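Kojibiose phosphorylase (Gut metagenome, PDB 6W0P) is a glycoside hydrolase family 65 enzyme, a two-chain assembly whose subunits join a beta-sandwich N-terminal domain to a helical central catalytic domain. Local coordinates at residues Asn408-His412 against Ala413-Phe417; Asp577-Tyr580 against Arg581-Ile584. All coordinates share one frame; numbering follows the deposited sequence.

Interaction 1 of 2, residues Asn408-His412 against Ala413-Phe417; sequences NLWQH and ASTQF
The indole of W410 has CB of S414 at its edge, near the ring plane, while CG of Q411 lies over one face, 3.8 Å above the W410 ring plane and toward the rim. Y576 of the second subunit meets the same indole edge-to-face. CG of W410 is tucked between its own backbone N and carbonyl carbon (chi1 73°), which brings the ring edge up to S414 CB. H412 and Q416 run side by side in the same direction, with imidazole and amide planes 56° apart; Q416 OE1 comes to 3.2 Å from H412 CB, beside the root of the imidazole. At the far end, T415 O sits over the F417 ring, toward its rim.

All this hangs on a single-turn helix, 410-413, with L409 at its N-cap position and followed by a short linker to helix 418-434 of what is, as in other family 65 enzymes, an (alpha/alpha)6 barrel. L409 O takes two amides, H412 N at 3.0 Å and A413 N at 2.9 Å, the latter almost perfectly straight. S414 N continues the pattern by bonding W410 O at 2.7 Å.

There the regular series breaks. T415 N goes instead to H412 O, at 3.2 Å, and Q411 O receives the T415 hydroxyl, with OG1 2.6 Å away and well above the carbonyl plane. Q416 N adds a weak bond to H412 O, and its amide NE2 reaches G475 O, tying the linker to the neighbouring loop.

Interaction 2 of 2, residues Asp577-Tyr580 against Arg581-Ile584; sequences DRIY and RTDI
D577 leads off by holding R581 from the side: OD2 takes the NE hydrogen of R581 at 2.8 Å, N-H...O 159°, in a salt bridge. NE approaches nearly along the C-O bond of D577, and OD2 lies in the guanidinium plane, with carboxylate and guanidinium only 22° apart. The second oxygen, OD1, receives a hydrogen from a water that in turn accepts from R581 NH2, so carboxylate and guanidinium are joined once directly and once through water. R581 NH1 bonds Q460 of the second subunit.

R578 comes next, its CG over one face of the R581 guanidinium, 4.0 Å from NH2. Its own chain is extended throughout (chi1 176°), carrying the charged end away from R581 to a salt bridge with D390 of the second subunit. R578 O accepts R581 N at 3.3 Å, closing the turn.

I579 sends CD1 against I584, 4.0 Å from CG2, the two chains crossing at about a right angle; its carbonyl O has a weak bond from T582 OG1.

Y580 ends the segment, its OH bonded to Y576 OH and its carbonyl, like that of T582, held by K480 NZ.

Beyond it the chain leaves this 3-10 turn through T582, whose OG1 accepts I584 N at 3.1 Å: an ST turn.

In the fold
Interaction 1 comes first along the chain and interaction 2 well after it, yet both fall in the family 65 central catalytic domain, on the same side of the chain's centre. Their centres are 18 Å apart, and their nearest atoms stay about 5 Å from each other without touching. Residues 408-417 span the lead-in to helix 410-413, the helix itself and the linker to helix 418-434; 577-584 belong to the long loop between helices 522-534 and 590-596. Y576 bridges the two, with a weak hydrogen bond to Q411 and a hydrogen bond to Y580. Both contacts face the second subunit, and S414 packs on D577 of that chain, so the two regions together form part of the dimer interface.

Interaction 1 of 2, residues Asn408-His412 against Ala413-Phe417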
loop_
_atom_site.group_PDB
_atom_site.type_symbol
_atom_site.label_atom_id
_atom_site.label_comp_id
_atom_site.label_asym_id
_atom_site.label_seq_id
_atom_site.Cartn_x
_atom_site.Cartn_y
_atom_site.Cartn_z
ATOM N N ASN A 408 -3.192 9.016 -1.490
ATOM C CA ASN A 408 -3.697 7.627 -1.664
ATOM C C ASN A 408 -2.843 6.664 -0.832
ATOM O O ASN A 408 -3.023 5.416 -0.994
ATOM C CB ASN A 408 -3.793 7.229 -3.140
ATOM C CG ASN A 408 -2.452 7.095 -3.835
ATOM O OD1 ASN A 408 -1.414 7.181 -3.200
ATOM N ND2 ASN A 408 -2.467 6.891 -5.140
ATOM N N LEU A 409 -1.959 7.193 0.023
ATOM C CA LEU A 409 -1.188 6.354 0.980
ATOM C C LEU A 409 -1.973 6.321 2.291
ATOM O O LEU A 409 -1.907 7.306 3.062
ATOM C CB LEU A 409 0.239 6.895 1.168
ATOM C CG LEU A 409 1.122 6.904 -0.090
ATOM C CD1 LEU A 409 2.512 7.463 0.209
ATOM C CD2 LEU A 409 1.252 5.508 -0.692
ATOM N N TRP A 410 -2.676 5.221 2.548
ATOM C CA TRP A 410 -3.466 5.050 3.803
ATOM C C TRP A 410 -2.584 5.352 5.035
ATOM O O TRP A 410 -3.112 5.960 5.979
ATOM C CB TRP A 410 -4.102 3.656 3.871
ATOM C CG TRP A 410 -3.118 2.572 4.164
ATOM C CD1 TRP A 410 -2.477 1.780 3.257
ATOM C CD2 TRP A 410 -2.645 2.173 5.458
ATOM N NE1 TRP A 410 -1.618 0.934 3.897
ATOM C CE2 TRP A 410 -1.685 1.167 5.246
ATOM C CE3 TRP A 410 -2.924 2.579 6.765
ATOM C CZ2 TRP A 410 -1.037 0.531 6.298
ATOM C CZ3 TRP A 410 -2.258 1.979 7.809
ATOM C CH2 TRP A 410 -1.324 0.965 7.572
ATOM N N GLN A 411 -1.301 4.953 4.986
ATOM C CA GLN A 411 -0.283 5.089 6.059
ATOM C C GLN A 411 -0.193 6.535 6.551
ATOM O O GLN A 411 0.383 6.708 7.630
ATOM C CB GLN A 411 1.148 4.780 5.588
ATOM C CG GLN A 411 1.403 3.355 5.160
ATOM C CD GLN A 411 1.360 3.204 3.654
ATOM O OE1 GLN A 411 0.420 3.676 2.987
ATOM N NE2 GLN A 411 2.361 2.505 3.121
ATOM N N HIS A 412 -0.534 7.507 5.704
ATOM C CA HIS A 412 -0.592 8.936 6.062
ATOM C C HIS A 412 -2.054 9.357 6.148
ATOM O O HIS A 412 -2.411 9.965 7.197
ATOM C CB HIS A 412 0.217 9.847 5.111
ATOM C CG HIS A 412 1.670 9.514 5.033
ATOM N ND1 HIS A 412 2.467 9.905 3.958
ATOM C CD2 HIS A 412 2.436 8.715 5.797
ATOM C CE1 HIS A 412 3.668 9.390 4.093
ATOM N NE2 HIS A 412 3.675 8.646 5.214
ATOM N N ALA A 413 -2.857 9.065 5.115
ATOM C CA ALA A 413 -4.232 9.618 4.965
ATOM C C ALA A 413 -5.173 9.073 6.040
ATOM O O ALA A 413 -6.085 9.815 6.404
ATOM C CB ALA A 413 -4.810 9.392 3.583
ATOM N N SER A 414 -4.952 7.861 6.542
ATOM C CA SER A 414 -5.835 7.222 7.557
ATOM C C SER A 414 -5.295 7.476 8.969
ATOM O O SER A 414 -6.026 7.183 9.953
ATOM C CB SER A 414 -6.005 5.752 7.313
ATOM O OG SER A 414 -6.602 5.521 6.045
ATOM N N THR A 415 -4.081 8.015 9.101
ATOM C CA THR A 415 -3.353 7.976 10.396
ATOM C C THR A 415 -3.032 9.358 10.971
ATOM O O THR A 415 -2.805 9.402 12.203
ATOM C CB THR A 415 -2.073 7.155 10.261
ATOM O OG1 THR A 415 -1.246 7.810 9.305
ATOM C CG2 THR A 415 -2.374 5.734 9.858
ATOM N N GLN A 416 -2.996 10.408 10.154
ATOM C CA GLN A 416 -2.446 11.733 10.539
ATOM C C GLN A 416 -3.588 12.744 10.631
ATOM O O GLN A 416 -4.191 13.048 9.589
ATOM C CB GLN A 416 -1.409 12.230 9.529
ATOM C CG GLN A 416 -0.083 11.480 9.557
ATOM C CD GLN A 416 0.885 12.093 8.573
ATOM O OE1 GLN A 416 0.627 12.085 7.370
ATOM N NE2 GLN A 416 1.928 12.736 9.096
ATOM N N PHE A 417 -3.846 13.290 11.817
ATOM C CA PHE A 417 -4.938 14.279 12.013
ATOM C C PHE A 417 -4.350 15.677 12.185
ATOM O O PHE A 417 -5.125 16.612 12.460
ATOM C CB PHE A 417 -5.883 13.763 13.103
ATOM C CG PHE A 417 -6.292 12.339 12.825
ATOM C CD1 PHE A 417 -6.757 11.971 11.576
ATOM C CD2 PHE A 417 -6.124 11.349 13.771
ATOM C CE1 PHE A 417 -7.090 10.651 11.298
ATOM C CE2 PHE A 417 -6.462 10.032 13.499
ATOM C CZ PHE A 417 -6.938 9.682 12.262
#

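Interaction 2 of 2, residues Asp577-Tyr580 against Arg581-Ile584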
loop_
_atom_site.group_PDB
_atom_site.type_symbol
_atom_site.label_atom_id
_atom_site.label_comp_id
_atom_site.label_asym_id
_atom_site.label_seq_id
_atom_site.Cartn_x
_atom_site.Cartn_y
_atom_site.Cartn_z
ATOM N N ASP A 577 10.159 -1.206 5.655
ATOM C CA ASP A 577 9.719 -1.240 7.084
ATOM C C ASP A 577 10.819 -0.725 8.028
ATOM O O ASP A 577 10.484 -0.312 9.159
ATOM C CB ASP A 577 9.261 -2.630 7.508
ATOM C CG ASP A 577 10.410 -3.576 7.778
ATOM O OD1 ASP A 577 10.932 -4.163 6.813
ATOM O OD2 ASP A 577 10.763 -3.721 8.964
ATOM N N ARG A 578 12.086 -0.758 7.622
ATOM C CA ARG A 578 13.186 -0.650 8.617
ATOM C C ARG A 578 13.174 0.699 9.350
ATOM O O ARG A 578 13.414 0.707 10.574
ATOM C CB ARG A 578 14.529 -0.907 7.955
ATOM C CG ARG A 578 15.710 -0.725 8.889
ATOM C CD ARG A 578 16.925 -0.865 8.011
ATOM N NE ARG A 578 18.160 -0.550 8.693
ATOM C CZ ARG A 578 19.329 -0.548 8.096
ATOM N NH1 ARG A 578 19.406 -0.840 6.807
ATOM N NH2 ARG A 578 20.415 -0.312 8.810
ATOM N N ILE A 579 12.916 1.807 8.671
ATOM C CA ILE A 579 12.940 3.145 9.331
ATOM C C ILE A 579 11.921 3.216 10.489
ATOM O O ILE A 579 12.151 3.994 11.415
ATOM C CB ILE A 579 12.727 4.293 8.326
ATOM C CG1 ILE A 579 13.061 5.653 8.961
ATOM C CG2 ILE A 579 11.306 4.271 7.755
ATOM C CD1 ILE A 579 14.467 5.768 9.541
ATOM N N TYR A 580 10.834 2.453 10.472
ATOM C CA TYR A 580 9.746 2.575 11.478
ATOM C C TYR A 580 10.161 1.992 12.832
ATOM O O TYR A 580 9.602 2.431 13.866
ATOM C CB TYR A 580 8.466 1.899 10.998
ATOM C CG TYR A 580 7.814 2.594 9.835
ATOM C CD1 TYR A 580 7.246 3.842 9.986
ATOM C CD2 TYR A 580 7.711 1.982 8.605
ATOM C CE1 TYR A 580 6.614 4.479 8.937
ATOM C CE2 TYR A 580 7.073 2.598 7.541
ATOM C CZ TYR A 580 6.528 3.855 7.707
ATOM O OH TYR A 580 5.944 4.491 6.654
ATOM N N ARG A 581 11.108 1.048 12.843
ATOM C CA ARG A 581 11.366 0.230 14.062
ATOM C C ARG A 581 12.681 0.665 14.712
ATOM O O ARG A 581 13.364 -0.206 15.291
ATOM C CB ARG A 581 11.280 -1.266 13.737
ATOM C CG ARG A 581 12.156 -1.737 12.599
ATOM C CD ARG A 581 11.874 -3.193 12.270
ATOM N NE ARG A 581 12.634 -3.628 11.106
ATOM C CZ ARG A 581 13.903 -4.060 11.104
ATOM N NH1 ARG A 581 14.603 -4.130 12.232
ATOM N NH2 ARG A 581 14.477 -4.411 9.953
ATOM N N THR A 582 12.993 1.965 14.648
ATOM C CA THR A 582 14.161 2.609 15.308
ATOM C C THR A 582 13.657 3.818 16.105
ATOM O O THR A 582 12.431 4.013 16.180
ATOM C CB THR A 582 15.236 3.071 14.309
ATOM O OG1 THR A 582 14.774 4.234 13.614
ATOM C CG2 THR A 582 15.621 2.010 13.301
ATOM N N ASP A 583 14.582 4.611 16.648
ATOM C CA ASP A 583 14.285 5.870 17.372
ATOM C C ASP A 583 14.795 7.046 16.533
ATOM O O ASP A 583 15.125 8.098 17.102
ATOM C CB ASP A 583 14.857 5.789 18.782
ATOM C CG ASP A 583 16.367 5.851 18.855
ATOM O OD1 ASP A 583 17.027 5.676 17.795
ATOM O OD2 ASP A 583 16.856 6.081 19.963
ATOM N N ILE A 584 14.891 6.854 15.221
ATOM C CA ILE A 584 15.240 7.918 14.242
ATOM C C ILE A 584 13.931 8.616 13.888
ATOM O O ILE A 584 12.967 7.916 13.525
ATOM C CB ILE A 584 15.907 7.322 12.994
ATOM C CG1 ILE A 584 17.194 6.557 13.316
ATOM C CG2 ILE A 584 16.146 8.402 11.964
ATOM C CD1 ILE A 584 17.594 5.595 12.238
HETATM O O HOH W 1 13.716 -4.311 7.214
#